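Local coordinates for Glyoxalase/Bleomycin resistance protein/dioxygenase domain (Frankia sp., PDB 2RK0) that is of unknown specific activity but belongs to the glyoxalase/bleomycin resistance/dioxygenase superfamily, whose members include metal-dependent enzymes and drug-binding resistance proteins, at residues 86-100 with 103-115. Sequence-based numbering, arbitrary orientation.
Sequences LDVLEERLAKAGAAF and TQELPFGWILAFR
Leu112 plugs the helix face made by Leu86, Leu89 and Glu90, a compact example of a helix laid nearly parallel to a strand, their axes 18° apart. Its CG, anti to the backbone N (chi1 174°), is carried toward the helix, and both methyls rest on Glu90 CG; CD2 also presses on Leu89 CB at a tight 3.5 Å, while CD1 lies, less closely, 4.2 Å from Phe100 CD1. One turn on, Leu93 meets Phe114 nearly at right angles, CD1 3.6 Å from Phe114 CB. On the partly exposed side hydrogen bonds join the packing. Glu90 OE2 accepts two on one face of its carboxylate: Thr103 OG1 donates over 2.5 Å from the anti side, and Thr103 N, 3.1 Å from OE2, comes from well above the plane. The looser side lies beyond the Schellman motif at Gly97, where Arg115 N donates a hydrogen bond to Ala99 O (3.1 Å) and a water joins exposed Ala99's N to Arg115 O. The Arg115 side chain leads away, NH1 hydrogen-bonding to Asn119 O. Helix 83-96 thus backs the four-stranded sheet of the second βαβββ module, where Leu86 and Leu89 also touch Ala124 on strand 121-127, and Leu93 and Phe114 reach Ile26 and Trp22 of helix 16-27.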
loop_
_atom_site.group_PDB
_atom_site.type_symbol
_atom_site.label_atom_id
_atom_site.label_comp_id
_atom_site.label_asym_id
_atom_site.label_seq_id
_atom_site.Cartn_x
_atom_site.Cartn_y
_atom_site.Cartn_z
ATOM N N LEU A 86 -4.301 -1.383 -19.373
ATOM C CA LEU A 86 -4.252 0.065 -19.173
ATOM C C LEU A 86 -5.333 0.756 -19.989
ATOM O O LEU A 86 -5.965 1.704 -19.522
ATOM C CB LEU A 86 -2.869 0.608 -19.572
ATOM C CG LEU A 86 -1.713 0.120 -18.684
ATOM C CD1 LEU A 86 -0.416 0.812 -19.075
ATOM C CD2 LEU A 86 -2.037 0.399 -17.219
ATOM N N ASP A 87 -5.539 0.279 -21.214
ATOM C CA ASP A 87 -6.546 0.856 -22.098
ATOM C C ASP A 87 -7.913 0.718 -21.451
ATOM O O ASP A 87 -8.707 1.650 -21.465
ATOM C CB ASP A 87 -6.567 0.140 -23.457
ATOM C CG ASP A 87 -5.275 0.307 -24.237
ATOM O OD1 ASP A 87 -4.471 1.202 -23.893
ATOM O OD2 ASP A 87 -5.071 -0.460 -25.206
ATOM N N VAL A 88 -8.176 -0.452 -20.878
ATOM C CA VAL A 88 -9.455 -0.704 -20.233
ATOM C C VAL A 88 -9.636 0.184 -19.001
ATOM O O VAL A 88 -10.719 0.738 -18.777
ATOM C CB VAL A 88 -9.593 -2.192 -19.835
ATOM C CG1 VAL A 88 -10.876 -2.407 -19.041
ATOM C CG2 VAL A 88 -9.597 -3.073 -21.093
ATOM N N LEU A 89 -8.580 0.320 -18.204
ATOM C CA LEU A 89 -8.642 1.165 -17.013
ATOM C C LEU A 89 -8.978 2.606 -17.399
ATOM O O LEU A 89 -9.832 3.239 -16.783
ATOM C CB LEU A 89 -7.304 1.152 -16.267
ATOM C CG LEU A 89 -7.085 0.094 -15.191
ATOM C CD1 LEU A 89 -5.635 0.121 -14.720
ATOM C CD2 LEU A 89 -8.033 0.357 -14.030
ATOM N N GLU A 90 -8.295 3.131 -18.410
ATOM C CA GLU A 90 -8.562 4.503 -18.835
ATOM C C GLU A 90 -10.019 4.667 -19.256
ATOM O O GLU A 90 -10.652 5.673 -18.951
ATOM C CB GLU A 90 -7.654 4.899 -20.001
ATOM C CG GLU A 90 -6.242 5.260 -19.611
ATOM C CD GLU A 90 -5.484 5.883 -20.766
ATOM O OE1 GLU A 90 -5.959 6.900 -21.312
ATOM O OE2 GLU A 90 -4.414 5.363 -21.132
ATOM N N GLU A 91 -10.540 3.670 -19.964
ATOM C CA GLU A 91 -11.923 3.702 -20.427
ATOM C C GLU A 91 -12.883 3.756 -19.245
ATOM O O GLU A 91 -13.819 4.557 -19.225
ATOM C CB GLU A 91 -12.212 2.466 -21.282
ATOM C CG GLU A 91 -11.334 2.355 -22.524
ATOM C CD GLU A 91 -11.415 0.979 -23.192
ATOM O OE1 GLU A 91 -12.538 0.531 -23.502
ATOM O OE2 GLU A 91 -10.348 0.355 -23.406
ATOM N N ARG A 92 -12.651 2.899 -18.260
ATOM C CA ARG A 92 -13.496 2.857 -17.071
ATOM C C ARG A 92 -13.389 4.143 -16.256
ATOM O O ARG A 92 -14.396 4.685 -15.790
ATOM C CB ARG A 92 -13.107 1.665 -16.201
ATOM C CG ARG A 92 -13.469 0.322 -16.808
ATOM C CD ARG A 92 -12.986 -0.815 -15.931
ATOM N NE ARG A 92 -13.359 -2.118 -16.462
ATOM C CZ ARG A 92 -12.987 -3.273 -15.923
ATOM N NH1 ARG A 92 -12.223 -3.285 -14.837
ATOM N NH2 ARG A 92 -13.387 -4.417 -16.460
ATOM N N LEU A 93 -12.162 4.627 -16.078
ATOM C CA LEU A 93 -11.940 5.853 -15.312
ATOM C C LEU A 93 -12.672 7.021 -15.964
ATOM O O LEU A 93 -13.356 7.788 -15.291
ATOM C CB LEU A 93 -10.439 6.164 -15.224
ATOM C CG LEU A 93 -9.606 5.155 -14.421
ATOM C CD1 LEU A 93 -8.120 5.457 -14.588
ATOM C CD2 LEU A 93 -10.011 5.213 -12.955
ATOM N N ALA A 94 -12.528 7.138 -17.279
ATOM C CA ALA A 94 -13.173 8.208 -18.029
ATOM C C ALA A 94 -14.688 8.101 -17.910
ATOM O O ALA A 94 -15.371 9.071 -17.576
ATOM C CB ALA A 94 -12.755 8.135 -19.483
ATOM N N LYS A 95 -15.207 6.909 -18.184
ATOM C CA LYS A 95 -16.639 6.657 -18.116
ATOM C C LYS A 95 -17.173 7.032 -16.733
ATOM O O LYS A 95 -18.272 7.569 -16.606
ATOM C CB LYS A 95 -16.918 5.178 -18.403
ATOM C CG LYS A 95 -18.142 4.935 -19.283
ATOM C CD LYS A 95 -18.348 3.449 -19.587
ATOM C CE LYS A 95 -17.189 2.854 -20.392
ATOM N NZ LYS A 95 -17.079 3.422 -21.768
ATOM N N ALA A 96 -16.380 6.758 -15.700
ATOM C CA ALA A 96 -16.774 7.053 -14.328
ATOM C C ALA A 96 -16.520 8.506 -13.925
ATOM O O ALA A 96 -16.928 8.943 -12.846
ATOM C CB ALA A 96 -16.045 6.116 -13.372
ATOM N N GLY A 97 -15.845 9.256 -14.788
ATOM C CA GLY A 97 -15.559 10.644 -14.476
ATOM C C GLY A 97 -14.542 10.766 -13.352
ATOM O O GLY A 97 -14.529 11.746 -12.612
ATOM N N ALA A 98 -13.685 9.760 -13.225
ATOM C CA ALA A 98 -12.652 9.759 -12.198
ATOM C C ALA A 98 -11.474 10.656 -12.588
ATOM O O ALA A 98 -11.373 11.104 -13.733
ATOM C CB ALA A 98 -12.164 8.338 -11.967
ATOM N N ALA A 99 -10.588 10.920 -11.630
ATOM C CA ALA A 99 -9.401 11.733 -11.878
ATOM C C ALA A 99 -8.263 10.821 -12.343
ATOM O O ALA A 99 -7.965 9.810 -11.706
ATOM C CB ALA A 99 -8.987 12.475 -10.610
ATOM N N PHE A 100 -7.638 11.172 -13.463
ATOM C CA PHE A 100 -6.540 10.376 -13.988
ATOM C C PHE A 100 -5.860 11.078 -15.151
ATOM O O PHE A 100 -6.435 11.963 -15.785
ATOM C CB PHE A 100 -7.045 8.999 -14.454
ATOM C CG PHE A 100 -7.802 9.035 -15.759
ATOM C CD1 PHE A 100 -7.154 8.786 -16.964
ATOM C CD2 PHE A 100 -9.163 9.333 -15.781
ATOM C CE1 PHE A 100 -7.854 8.834 -18.180
ATOM C CE2 PHE A 100 -9.874 9.386 -16.987
ATOM C CZ PHE A 100 -9.220 9.136 -18.187
ATOM N N THR A 103 -2.233 7.313 -19.999
ATOM C CA THR A 103 -1.119 6.415 -19.757
ATOM C C THR A 103 0.144 7.069 -20.304
ATOM O O THR A 103 0.164 7.570 -21.420
ATOM C CB THR A 103 -1.348 5.073 -20.443
ATOM O OG1 THR A 103 -2.475 4.434 -19.830
ATOM C CG2 THR A 103 -0.097 4.182 -20.332
ATOM N N GLN A 104 1.200 7.075 -19.508
ATOM C CA GLN A 104 2.438 7.699 -19.943
ATOM C C GLN A 104 3.529 6.690 -20.260
ATOM O O GLN A 104 3.763 5.747 -19.500
ATOM C CB GLN A 104 2.918 8.675 -18.874
ATOM C CG GLN A 104 4.273 9.286 -19.151
ATOM C CD GLN A 104 4.625 10.356 -18.146
ATOM O OE1 GLN A 104 4.279 10.244 -16.966
ATOM N NE2 GLN A 104 5.322 11.397 -18.600
ATOM N N GLU A 105 4.186 6.882 -21.403
ATOM C CA GLU A 105 5.268 6.001 -21.809
ATOM C C GLU A 105 6.567 6.525 -21.212
ATOM O O GLU A 105 6.947 7.675 -21.431
ATOM C CB GLU A 105 5.393 5.934 -23.336
ATOM C CG GLU A 105 6.586 5.110 -23.793
ATOM C CD GLU A 105 6.631 4.909 -25.295
ATOM O OE1 GLU A 105 6.059 5.737 -26.027
ATOM O OE2 GLU A 105 7.251 3.926 -25.750
ATOM N N LEU A 106 7.233 5.671 -20.445
ATOM C CA LEU A 106 8.484 6.027 -19.800
ATOM C C LEU A 106 9.572 5.054 -20.227
ATOM O O LEU A 106 9.295 4.041 -20.860
ATOM C CB LEU A 106 8.298 6.015 -18.277
ATOM C CG LEU A 106 7.376 7.136 -17.769
ATOM C CD1 LEU A 106 7.071 6.939 -16.291
ATOM C CD2 LEU A 106 8.043 8.488 -18.008
ATOM N N PRO A 107 10.830 5.350 -19.887
ATOM C CA PRO A 107 11.940 4.474 -20.262
ATOM C C PRO A 107 11.784 3.010 -19.853
ATOM O O PRO A 107 12.071 2.109 -20.636
ATOM C CB PRO A 107 13.140 5.138 -19.589
ATOM C CG PRO A 107 12.773 6.602 -19.649
ATOM C CD PRO A 107 11.329 6.559 -19.204
ATOM N N PHE A 108 11.302 2.774 -18.640
ATOM C CA PHE A 108 11.173 1.413 -18.154
ATOM C C PHE A 108 9.777 0.820 -18.147
ATOM O O PHE A 108 9.571 -0.267 -17.616
ATOM C CB PHE A 108 11.797 1.326 -16.765
ATOM C CG PHE A 108 13.288 1.519 -16.777
ATOM C CD1 PHE A 108 14.116 0.557 -17.349
ATOM C CD2 PHE A 108 13.863 2.683 -16.266
ATOM C CE1 PHE A 108 15.494 0.752 -17.416
ATOM C CE2 PHE A 108 15.239 2.888 -16.327
ATOM C CZ PHE A 108 16.056 1.921 -16.904
ATOM N N GLY A 109 8.823 1.527 -18.743
ATOM C CA GLY A 109 7.463 1.022 -18.793
ATOM C C GLY A 109 6.425 2.100 -19.021
ATOM O O GLY A 109 6.769 3.238 -19.352
ATOM N N TRP A 110 5.156 1.735 -18.845
ATOM C CA TRP A 110 4.032 2.654 -19.009
ATOM C C TRP A 110 3.331 2.753 -17.659
ATOM O O TRP A 110 3.178 1.751 -16.956
ATOM C CB TRP A 110 3.042 2.111 -20.050
ATOM C CG TRP A 110 3.571 2.093 -21.448
ATOM C CD1 TRP A 110 3.323 3.005 -22.428
ATOM C CD2 TRP A 110 4.467 1.128 -22.013
ATOM N NE1 TRP A 110 4.009 2.674 -23.574
ATOM C CE2 TRP A 110 4.723 1.526 -23.345
ATOM C CE3 TRP A 110 5.089 -0.032 -21.522
ATOM C CZ2 TRP A 110 5.567 0.803 -24.199
ATOM C CZ3 TRP A 110 5.931 -0.752 -22.372
ATOM C CH2 TRP A 110 6.163 -0.327 -23.696
ATOM N N ILE A 111 2.909 3.957 -17.298
ATOM C CA ILE A 111 2.222 4.154 -16.028
ATOM C C ILE A 111 0.933 4.934 -16.228
ATOM O O ILE A 111 0.882 5.900 -16.996
ATOM C CB ILE A 111 3.104 4.924 -15.018
ATOM C CG1 ILE A 111 4.368 4.124 -14.707
ATOM C CG2 ILE A 111 2.332 5.172 -13.723
ATOM C CD1 ILE A 111 5.353 4.851 -13.819
ATOM N N LEU A 112 -0.108 4.498 -15.535
ATOM C CA LEU A 112 -1.398 5.167 -15.574
ATOM C C LEU A 112 -1.629 5.618 -14.137
ATOM O O LEU A 112 -1.757 4.789 -13.238
ATOM C CB LEU A 112 -2.487 4.188 -16.014
ATOM C CG LEU A 112 -3.940 4.666 -15.976
ATOM C CD1 LEU A 112 -4.078 5.967 -16.740
ATOM C CD2 LEU A 112 -4.843 3.582 -16.565
ATOM N N ALA A 113 -1.644 6.927 -13.909
ATOM C CA ALA A 113 -1.842 7.441 -12.561
ATOM C C ALA A 113 -3.285 7.890 -12.387
ATOM O O ALA A 113 -3.820 8.634 -13.216
ATOM C CB ALA A 113 -0.875 8.607 -12.300
ATOM N N PHE A 114 -3.926 7.428 -11.316
ATOM C CA PHE A 114 -5.316 7.786 -11.065
ATOM C C PHE A 114 -5.632 7.868 -9.572
ATOM O O PHE A 114 -4.819 7.489 -8.723
ATOM C CB PHE A 114 -6.243 6.783 -11.774
ATOM C CG PHE A 114 -6.033 5.342 -11.359
ATOM C CD1 PHE A 114 -6.950 4.706 -10.519
ATOM C CD2 PHE A 114 -4.936 4.617 -11.819
ATOM C CE1 PHE A 114 -6.786 3.363 -10.145
ATOM C CE2 PHE A 114 -4.753 3.273 -11.454
ATOM C CZ PHE A 114 -5.682 2.646 -10.616
ATOM N N ARG A 115 -6.818 8.374 -9.256
ATOM C CA ARG A 115 -7.231 8.527 -7.867
ATOM C C ARG A 115 -8.555 7.825 -7.627
ATOM O O ARG A 115 -9.372 7.716 -8.533
ATOM C CB ARG A 115 -7.411 10.008 -7.536
ATOM C CG ARG A 115 -6.228 10.878 -7.877
ATOM C CD ARG A 115 -5.131 10.723 -6.865
ATOM N NE ARG A 115 -4.029 11.639 -7.136
ATOM C CZ ARG A 115 -3.393 12.331 -6.197
ATOM N NH1 ARG A 115 -3.760 12.208 -4.927
ATOM N NH2 ARG A 115 -2.389 13.139 -6.526
HETATM O O HOH W 1 -11.225 9.726 -8.883
#